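Local coordinates for uncharacterized protein (Bacteroides vulgatus, PDB 4R8O) that is of unknown function but folds as a single-layer antiparallel beta-sheet built from beta-hairpin repeats, at residues 73-85 and 91-103. Residues are numbered along the deposited sequence; the frame is centred on the assembly and turned at random.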
ATOM      1  N   TYR A  73      -3.605   9.653 -13.679  1.00 64.58           N
ATOM      2  CA  TYR A  73      -3.121  10.968 -14.007  1.00 71.96           C
ATOM      3  C   TYR A  73      -3.798  11.390 -15.295  1.00 79.93           C
ATOM      4  O   TYR A  73      -3.612  10.756 -16.324  1.00 82.99           O
ATOM      5  CB  TYR A  73      -1.595  10.966 -14.112  1.00 73.44           C
ATOM      6  CG  TYR A  73      -0.922  10.496 -12.832  1.00 72.07           C
ATOM      7  CD1 TYR A  73      -0.794  11.345 -11.734  1.00 74.51           C
ATOM      8  CD2 TYR A  73      -0.432   9.186 -12.711  1.00 74.28           C
ATOM      9  CE1 TYR A  73      -0.178  10.919 -10.559  1.00 72.36           C
ATOM     10  CE2 TYR A  73       0.172   8.742 -11.539  1.00 68.63           C
ATOM     11  CZ  TYR A  73       0.286   9.608 -10.458  1.00 70.82           C
ATOM     12  OH  TYR A  73       0.885   9.167  -9.305  1.00 59.02           O
ATOM     13  N   GLY A  74      -4.588  12.461 -15.203  1.00 87.63           N
ATOM     14  CA  GLY A  74      -5.241  13.115 -16.327  1.00 92.08           C
ATOM     15  C   GLY A  74      -4.297  14.246 -16.661  1.00 94.53           C
ATOM     16  O   GLY A  74      -3.216  14.335 -16.092  1.00 90.27           O
ATOM     17  N   ASN A  75      -4.683  15.110 -17.580  1.00 99.59           N
ATOM     18  CA  ASN A  75      -3.784  16.183 -18.030  1.00102.28           C
ATOM     19  C   ASN A  75      -3.860  17.410 -17.138  1.00103.25           C
ATOM     20  O   ASN A  75      -2.951  18.247 -17.138  1.00 91.18           O
ATOM     21  CB  ASN A  75      -4.029  16.498 -19.513  1.00 98.92           C
ATOM     22  CG  ASN A  75      -3.631  15.342 -20.431  1.00 99.78           C
ATOM     23  OD1 ASN A  75      -2.784  14.508 -20.083  1.00 98.98           O
ATOM     24  ND2 ASN A  75      -4.242  15.286 -21.610  1.00 99.46           N
ATOM     25  N   LYS A  76      -4.933  17.493 -16.362  1.00104.30           N
ATOM     26  CA  LYS A  76      -5.100  18.537 -15.384  1.00110.43           C
ATOM     27  C   LYS A  76      -5.460  18.022 -14.000  1.00106.39           C
ATOM     28  O   LYS A  76      -5.595  18.830 -13.076  1.00104.18           O
ATOM     29  CB  LYS A  76      -6.162  19.503 -15.915  1.00117.72           C
ATOM     30  CG  LYS A  76      -5.681  20.337 -17.095  1.00120.77           C
ATOM     31  CD  LYS A  76      -6.810  21.117 -17.742  1.00122.79           C
ATOM     32  CE  LYS A  76      -6.286  21.877 -18.949  1.00127.51           C
ATOM     33  NZ  LYS A  76      -7.273  22.860 -19.467  1.00129.53           N
ATOM     34  N   SER A  77      -5.508  16.693 -13.841  1.00 97.95           N
ATOM     35  CA  SER A  77      -6.198  16.077 -12.735  1.00 90.16           C
ATOM     36  C   SER A  77      -5.632  14.696 -12.377  1.00 81.33           C
ATOM     37  O   SER A  77      -5.369  13.878 -13.255  1.00 77.21           O
ATOM     38  CB  SER A  77      -7.675  15.981 -13.126  1.00 93.40           C
ATOM     39  OG  SER A  77      -8.426  15.178 -12.255  1.00107.02           O
HETATM   40  N   MSE A  78      -5.409  14.474 -11.088  1.00 72.10           N
HETATM   41  CA  MSE A  78      -5.148  13.139 -10.583  1.00 71.70           C
HETATM   42  C   MSE A  78      -6.372  12.595  -9.919  1.00 70.31           C
HETATM   43  O   MSE A  78      -6.975  13.268  -9.095  1.00 71.47           O
HETATM   44  CB  MSE A  78      -4.041  13.103  -9.551  1.00 75.10           C
HETATM   45  CG  MSE A  78      -3.611  11.662  -9.273  1.00 73.34           C
HETATM   46 SE   MSE A  78      -2.108  11.607  -8.019  0.75 79.13          SE
HETATM   47  CE  MSE A  78      -2.891  12.404  -6.405  1.00 74.37           C
ATOM     48  N   THR A  79      -6.694  11.338 -10.206  1.00 69.49           N
ATOM     49  CA  THR A  79      -7.792  10.635  -9.546  1.00 66.14           C
ATOM     50  C   THR A  79      -7.268   9.472  -8.704  1.00 69.97           C
ATOM     51  O   THR A  79      -6.542   8.604  -9.216  1.00 76.75           O
ATOM     52  CB  THR A  79      -8.776  10.094 -10.571  1.00 68.79           C
ATOM     53  OG1 THR A  79      -9.112  11.138 -11.504  1.00 73.21           O
ATOM     54  CG2 THR A  79     -10.034   9.570  -9.886  1.00 72.56           C
ATOM     55  N   THR A  80      -7.680   9.428  -7.433  1.00 66.98           N
ATOM     56  CA  THR A  80      -7.253   8.387  -6.498  1.00 56.67           C
ATOM     57  C   THR A  80      -8.473   7.585  -6.126  1.00 51.36           C
ATOM     58  O   THR A  80      -9.503   8.139  -5.733  1.00 53.33           O
ATOM     59  CB  THR A  80      -6.605   8.963  -5.226  1.00 57.82           C
ATOM     60  OG1 THR A  80      -7.604   9.200  -4.236  1.00 72.11           O
ATOM     61  CG2 THR A  80      -5.911  10.256  -5.506  1.00 54.99           C
ATOM     62  N   GLU A  81      -8.375   6.274  -6.253  1.00 50.60           N
ATOM     63  CA  GLU A  81      -9.480   5.390  -5.937  1.00 47.71           C
ATOM     64  C   GLU A  81      -9.055   4.399  -4.895  1.00 50.33           C
ATOM     65  O   GLU A  81      -7.927   3.911  -4.953  1.00 50.54           O
ATOM     66  CB  GLU A  81      -9.882   4.636  -7.162  1.00 48.19           C
ATOM     67  CG  GLU A  81     -10.468   5.468  -8.258  1.00 50.25           C
ATOM     68  CD  GLU A  81     -10.832   4.576  -9.452  1.00 55.39           C
ATOM     69  OE1 GLU A  81      -9.897   3.996 -10.047  1.00 56.85           O
ATOM     70  OE2 GLU A  81     -12.039   4.432  -9.764  1.00 60.06           O
ATOM     71  N   TYR A  82      -9.976   4.037  -4.000  1.00 47.78           N
ATOM     72  CA  TYR A  82      -9.655   3.221  -2.840  1.00 46.18           C
ATOM     73  C   TYR A  82     -10.387   1.925  -2.941  1.00 45.00           C
ATOM     74  O   TYR A  82     -11.599   1.915  -3.197  1.00 46.52           O
ATOM     75  CB  TYR A  82     -10.112   3.957  -1.562  1.00 49.06           C
ATOM     76  CG  TYR A  82      -9.431   5.292  -1.368  1.00 52.22           C
ATOM     77  CD1 TYR A  82      -9.977   6.484  -1.875  1.00 57.45           C
ATOM     78  CD2 TYR A  82      -8.247   5.376  -0.672  1.00 53.58           C
ATOM     79  CE1 TYR A  82      -9.314   7.721  -1.691  1.00 55.82           C
ATOM     80  CE2 TYR A  82      -7.607   6.591  -0.458  1.00 54.16           C
ATOM     81  CZ  TYR A  82      -8.126   7.748  -0.976  1.00 51.05           C
ATOM     82  OH  TYR A  82      -7.405   8.897  -0.762  1.00 52.34           O
ATOM     83  N   TYR A  83      -9.687   0.827  -2.676  1.00 43.23           N
ATOM     84  CA  TYR A  83     -10.280  -0.502  -2.794  1.00 41.87           C
ATOM     85  C   TYR A  83     -10.120  -1.204  -1.486  1.00 47.30           C
ATOM     86  O   TYR A  83      -9.102  -1.024  -0.813  1.00 48.58           O
ATOM     87  CB  TYR A  83      -9.527  -1.292  -3.865  1.00 40.54           C
ATOM     88  CG  TYR A  83      -9.695  -0.793  -5.292  1.00 37.24           C
ATOM     89  CD1 TYR A  83      -9.043   0.327  -5.725  1.00 38.95           C
ATOM     90  CD2 TYR A  83     -10.462  -1.518  -6.235  1.00 40.26           C
ATOM     91  CE1 TYR A  83      -9.184   0.785  -7.045  1.00 38.32           C
ATOM     92  CE2 TYR A  83     -10.581  -1.100  -7.550  1.00 35.69           C
ATOM     93  CZ  TYR A  83      -9.961   0.027  -7.951  1.00 34.55           C
ATOM     94  OH  TYR A  83     -10.131   0.416  -9.255  1.00 39.39           O
ATOM     95  N   LYS A  84     -11.094  -2.026  -1.110  1.00 54.31           N
ATOM     96  CA  LYS A  84     -10.955  -2.853   0.094  1.00 58.84           C
ATOM     97  C   LYS A  84     -10.972  -4.305  -0.319  1.00 61.29           C
ATOM     98  O   LYS A  84     -11.677  -4.683  -1.267  1.00 55.90           O
ATOM     99  CB  LYS A  84     -12.055  -2.547   1.112  1.00 63.43           C
ATOM    100  CG  LYS A  84     -11.818  -3.215   2.465  1.00 74.44           C
ATOM    101  CD  LYS A  84     -12.340  -2.402   3.668  1.00 79.93           C
ATOM    102  CE  LYS A  84     -11.430  -2.474   4.911  1.00 84.54           C
ATOM    103  NZ  LYS A  84     -10.752  -3.777   5.219  1.00 86.65           N
ATOM    104  N   TRP A  85     -10.151  -5.101   0.361  1.00 63.34           N
ATOM    105  CA  TRP A  85     -10.036  -6.534   0.093  1.00 61.16           C
ATOM    106  C   TRP A  85     -11.239  -7.267   0.672  1.00 64.18           C
ATOM    107  O   TRP A  85     -11.634  -7.005   1.799  1.00 61.79           O
ATOM    108  CB  TRP A  85      -8.749  -7.079   0.752  1.00 59.39           C
ATOM    109  CG  TRP A  85      -8.543  -8.525   0.507  1.00 54.12           C
ATOM    110  CD1 TRP A  85      -8.772  -9.549   1.385  1.00 55.13           C
ATOM    111  CD2 TRP A  85      -8.105  -9.128  -0.712  1.00 47.50           C
ATOM    112  NE1 TRP A  85      -8.479 -10.762   0.787  1.00 51.28           N
ATOM    113  CE2 TRP A  85      -8.065 -10.527  -0.500  1.00 48.33           C
ATOM    114  CE3 TRP A  85      -7.733  -8.628  -1.960  1.00 50.06           C
ATOM    115  CZ2 TRP A  85      -7.689 -11.428  -1.501  1.00 47.79           C
ATOM    116  CZ3 TRP A  85      -7.348  -9.534  -2.982  1.00 48.93           C
ATOM    117  CH2 TRP A  85      -7.324 -10.914  -2.733  1.00 49.77           C
ATOM    118  N   GLU A  91     -10.893 -10.639  -3.708  1.00 62.85           N
ATOM    119  CA  GLU A  91     -10.747  -9.544  -4.652  1.00 58.44           C
ATOM    120  C   GLU A  91     -10.650  -8.237  -3.929  1.00 55.61           C
ATOM    121  O   GLU A  91     -11.230  -8.093  -2.854  1.00 47.17           O
ATOM    122  CB  GLU A  91     -11.972  -9.452  -5.536  1.00 61.82           C
ATOM    123  CG  GLU A  91     -12.163 -10.664  -6.427  1.00 67.15           C
ATOM    124  CD  GLU A  91     -13.322 -10.519  -7.376  1.00 63.88           C
ATOM    125  OE1 GLU A  91     -13.809  -9.382  -7.602  1.00 56.48           O
ATOM    126  OE2 GLU A  91     -13.739 -11.575  -7.901  1.00 71.47           O
ATOM    127  N   TYR A  92      -9.949  -7.282  -4.541  1.00 52.62           N
ATOM    128  CA  TYR A  92      -9.864  -5.910  -4.030  1.00 50.13           C
ATOM    129  C   TYR A  92     -11.059  -5.219  -4.648  1.00 53.97           C
ATOM    130  O   TYR A  92     -11.075  -4.968  -5.853  1.00 55.39           O
ATOM    131  CB  TYR A  92      -8.543  -5.183  -4.436  1.00 47.48           C
ATOM    132  CG  TYR A  92      -7.420  -5.320  -3.449  1.00 44.62           C
ATOM    133  CD1 TYR A  92      -7.461  -4.656  -2.215  1.00 49.41           C
ATOM    134  CD2 TYR A  92      -6.293  -6.070  -3.737  1.00 44.69           C
ATOM    135  CE1 TYR A  92      -6.412  -4.763  -1.289  1.00 46.54           C
ATOM    136  CE2 TYR A  92      -5.260  -6.215  -2.822  1.00 43.15           C
ATOM    137  CZ  TYR A  92      -5.307  -5.563  -1.593  1.00 48.66           C
ATOM    138  OH  TYR A  92      -4.280  -5.696  -0.642  1.00 48.45           O
ATOM    139  N   ILE A  93     -12.054  -4.891  -3.831  1.00 57.27           N
ATOM    140  CA  ILE A  93     -13.274  -4.226  -4.322  1.00 55.36           C
ATOM    141  C   ILE A  93     -13.241  -2.714  -4.145  1.00 51.98           C
ATOM    142  O   ILE A  93     -13.078  -2.251  -3.034  1.00 62.24           O
ATOM    143  CB  ILE A  93     -14.520  -4.794  -3.601  1.00 60.20           C
ATOM    144  CG1 ILE A  93     -14.653  -6.290  -3.915  1.00 63.78           C
ATOM    145  CG2 ILE A  93     -15.788  -4.072  -4.068  1.00 61.33           C
ATOM    146  CD1 ILE A  93     -15.622  -7.040  -3.045  1.00 75.66           C
ATOM    147  N   LEU A  94     -13.549  -1.973  -5.208  1.00 54.96           N
ATOM    148  CA  LEU A  94     -13.638  -0.494  -5.202  1.00 58.09           C
ATOM    149  C   LEU A  94     -14.674   0.112  -4.258  1.00 62.18           C
ATOM    150  O   LEU A  94     -15.794  -0.385  -4.171  1.00 70.67           O
ATOM    151  CB  LEU A  94     -13.999   0.031  -6.586  1.00 55.91           C
ATOM    152  CG  LEU A  94     -14.089   1.552  -6.742  1.00 62.09           C
ATOM    153  CD1 LEU A  94     -12.744   2.192  -6.471  1.00 57.92           C
ATOM    154  CD2 LEU A  94     -14.568   1.976  -8.131  1.00 61.21           C
ATOM    155  N   VAL A  95     -14.298   1.196  -3.583  1.00 61.17           N
ATOM    156  CA  VAL A  95     -15.194   1.950  -2.705  1.00 61.75           C
ATOM    157  C   VAL A  95     -15.323   3.324  -3.378  1.00 63.74           C
ATOM    158  O   VAL A  95     -14.622   4.266  -2.975  1.00 64.59           O
ATOM    159  CB  VAL A  95     -14.617   2.126  -1.284  1.00 59.26           C
ATOM    160  CG1 VAL A  95     -15.563   2.921  -0.390  1.00 61.92           C
ATOM    161  CG2 VAL A  95     -14.355   0.782  -0.622  1.00 57.16           C
ATOM    162  N   PRO A  96     -16.196   3.435  -4.408  1.00 58.96           N
ATOM    163  CA  PRO A  96     -16.386   4.629  -5.259  1.00 61.02           C
ATOM    164  C   PRO A  96     -16.857   5.832  -4.496  1.00 63.96           C
ATOM    165  O   PRO A  96     -16.747   6.967  -4.931  1.00 69.65           O
ATOM    166  CB  PRO A  96     -17.513   4.205  -6.217  1.00 59.13           C
ATOM    167  CG  PRO A  96     -18.285   3.199  -5.452  1.00 59.73           C
ATOM    168  CD  PRO A  96     -17.268   2.441  -4.649  1.00 59.72           C
ATOM    169  N   GLU A  97     -17.371   5.546  -3.330  1.00 67.69           N
ATOM    170  CA  GLU A  97     -17.859   6.509  -2.389  1.00 66.97           C
ATOM    171  C   GLU A  97     -16.694   7.397  -2.011  1.00 60.83           C
ATOM    172  O   GLU A  97     -16.897   8.542  -1.721  1.00 66.69           O
ATOM    173  CB  GLU A  97     -18.374   5.785  -1.122  1.00 67.16           C
ATOM    174  CG  GLU A  97     -19.013   4.395  -1.384  1.00 73.90           C
ATOM    175  CD  GLU A  97     -18.907   3.421  -0.235  1.00 78.38           C
ATOM    176  OE1 GLU A  97     -19.202   3.820   0.918  1.00 91.06           O
ATOM    177  OE2 GLU A  97     -18.560   2.246  -0.501  1.00 83.47           O
HETATM  178  N   MSE A  98     -15.478   6.858  -1.988  1.00 61.77           N
HETATM  179  CA  MSE A  98     -14.310   7.581  -1.459  1.00 60.32           C
HETATM  180  C   MSE A  98     -13.434   8.176  -2.530  1.00 57.71           C
HETATM  181  O   MSE A  98     -12.542   8.949  -2.207  1.00 50.89           O
HETATM  182  CB  MSE A  98     -13.482   6.617  -0.637  1.00 63.52           C
HETATM  183  CG  MSE A  98     -14.195   6.132   0.624  1.00 67.83           C
HETATM  184 SE   MSE A  98     -14.285   7.544   2.006  0.75 79.98          SE
HETATM  185  CE  MSE A  98     -12.325   7.763   2.121  1.00 69.91           C
ATOM    186  N   THR A  99     -13.691   7.884  -3.810  1.00 53.00           N
ATOM    187  CA  THR A  99     -12.875   8.398  -4.900  1.00 52.49           C
ATOM    188  C   THR A  99     -12.703   9.905  -4.825  1.00 55.04           C
ATOM    189  O   THR A  99     -13.655  10.604  -4.517  1.00 67.30           O
ATOM    190  CB  THR A  99     -13.516   8.063  -6.265  1.00 51.37           C
ATOM    191  OG1 THR A  99     -13.692   6.646  -6.358  1.00 51.31           O
ATOM    192  CG2 THR A  99     -12.651   8.527  -7.419  1.00 49.35           C
ATOM    193  N   VAL A 100     -11.518  10.389  -5.176  1.00 56.07           N
ATOM    194  CA  VAL A 100     -11.188  11.812  -5.182  1.00 56.04           C
ATOM    195  C   VAL A 100     -10.524  12.217  -6.496  1.00 54.66           C
ATOM    196  O   VAL A 100      -9.708  11.490  -7.043  1.00 56.86           O
ATOM    197  CB  VAL A 100     -10.209  12.105  -4.039  1.00 60.77           C
ATOM    198  CG1 VAL A 100      -9.604  13.501  -4.155  1.00 62.45           C
ATOM    199  CG2 VAL A 100     -10.899  11.884  -2.691  1.00 61.35           C
ATOM    200  N   THR A 101     -10.822  13.425  -6.932  1.00 54.27           N
ATOM    201  CA  THR A 101     -10.291  13.970  -8.140  1.00 57.54           C
ATOM    202  C   THR A 101      -9.905  15.394  -7.831  1.00 62.37           C
ATOM    203  O   THR A 101     -10.774  16.189  -7.484  1.00 57.62           O
ATOM    204  CB  THR A 101     -11.363  13.958  -9.246  1.00 61.71           C
ATOM    205  OG1 THR A 101     -11.961  12.658  -9.311  1.00 62.86           O
ATOM    206  CG2 THR A 101     -10.760  14.295 -10.578  1.00 59.52           C
HETATM  207  N   MSE A 102      -8.608  15.697  -7.940  1.00 65.93           N
HETATM  208  CA  MSE A 102      -8.075  17.041  -7.707  1.00 73.12           C
HETATM  209  C   MSE A 102      -7.114  17.431  -8.802  1.00 81.85           C
HETATM  210  O   MSE A 102      -6.667  16.585  -9.589  1.00 83.68           O
HETATM  211  CB  MSE A 102      -7.406  17.005  -6.342  1.00 76.89           C
HETATM  212  CG  MSE A 102      -8.425  16.980  -5.191  1.00 80.87           C
HETATM  213 SE   MSE A 102      -7.622  16.440  -3.464  0.75 83.10          SE
HETATM  214  CE  MSE A 102      -6.285  17.888  -3.421  1.00 77.10           C
ATOM    215  N   ASP A 103      -6.773  18.718  -8.858  1.00 87.11           N
ATOM    216  CA  ASP A 103      -5.978  19.253  -9.983  1.00 91.86           C
ATOM    217  C   ASP A 103      -4.456  19.093  -9.879  1.00 93.47           C
ATOM    218  O   ASP A 103      -3.907  18.831  -8.819  1.00100.30           O
ATOM    219  CB  ASP A 103      -6.307  20.717 -10.235  1.00 97.24           C
ATOM    220  CG  ASP A 103      -7.757  20.937 -10.657  1.00 98.81           C
ATOM    221  OD1 ASP A 103      -8.222  20.264 -11.601  1.00106.98           O
ATOM    222  OD2 ASP A 103      -8.432  21.815 -10.077  1.00 93.61           O
TER
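Lys84 and Ile93 exchange two backbone hydrogen bonds. Ile93 N reaches Lys84 O at 2.6 Å, while Lys84 N meets Ile93 O from above its carbonyl plane. One residue on, at a non-hydrogen-bonded pair, Trp85 turns the edge of its six-membered ring toward the face of Tyr92 in a T-shaped stack, centroids 4.8 Å apart and planes at 69°. Trp85 CE3 does the touching, 3.4 Å from Tyr92 CD2; with CG anti to the backbone N (chi1 -179°), the indole also lies over Glu91 N. The tyrosine suits this place because its ring offers a face to the indole while its hydroxyl bonds Glu52 OE2; an alanine here would probably deprive that carboxylate of a partner and free the indole to turn. Lys84 has a chain long enough to carry NZ to Asn66 OD1 on strand 62-73. Leu94 CD1 sits over the Tyr83 ring, 3.9 Å from its centroid, a CH-pi contact added to the cation-pi pairing of that ring with Arg70.

Strands 78-86 and 91-102 form the last hairpin of the single-layer sheet, with strand 62-73 taking the backbone bonds on the other side of 78-86. Pairing is interrupted by the type I turn from Val95 to Met98, closed by Met98 N to Val95 O. Val95 N still satisfies Tyr82 O at 2.8 Å, and the Tyr82 ring edge meets Met98 O. Beyond the turn, Thr80 and Val100 exchange N-H to O bonds, as do Met78 and Met102. Between these pairs Thr79 and Thr101 lie side by side, their beta-branching favouring extended backbone.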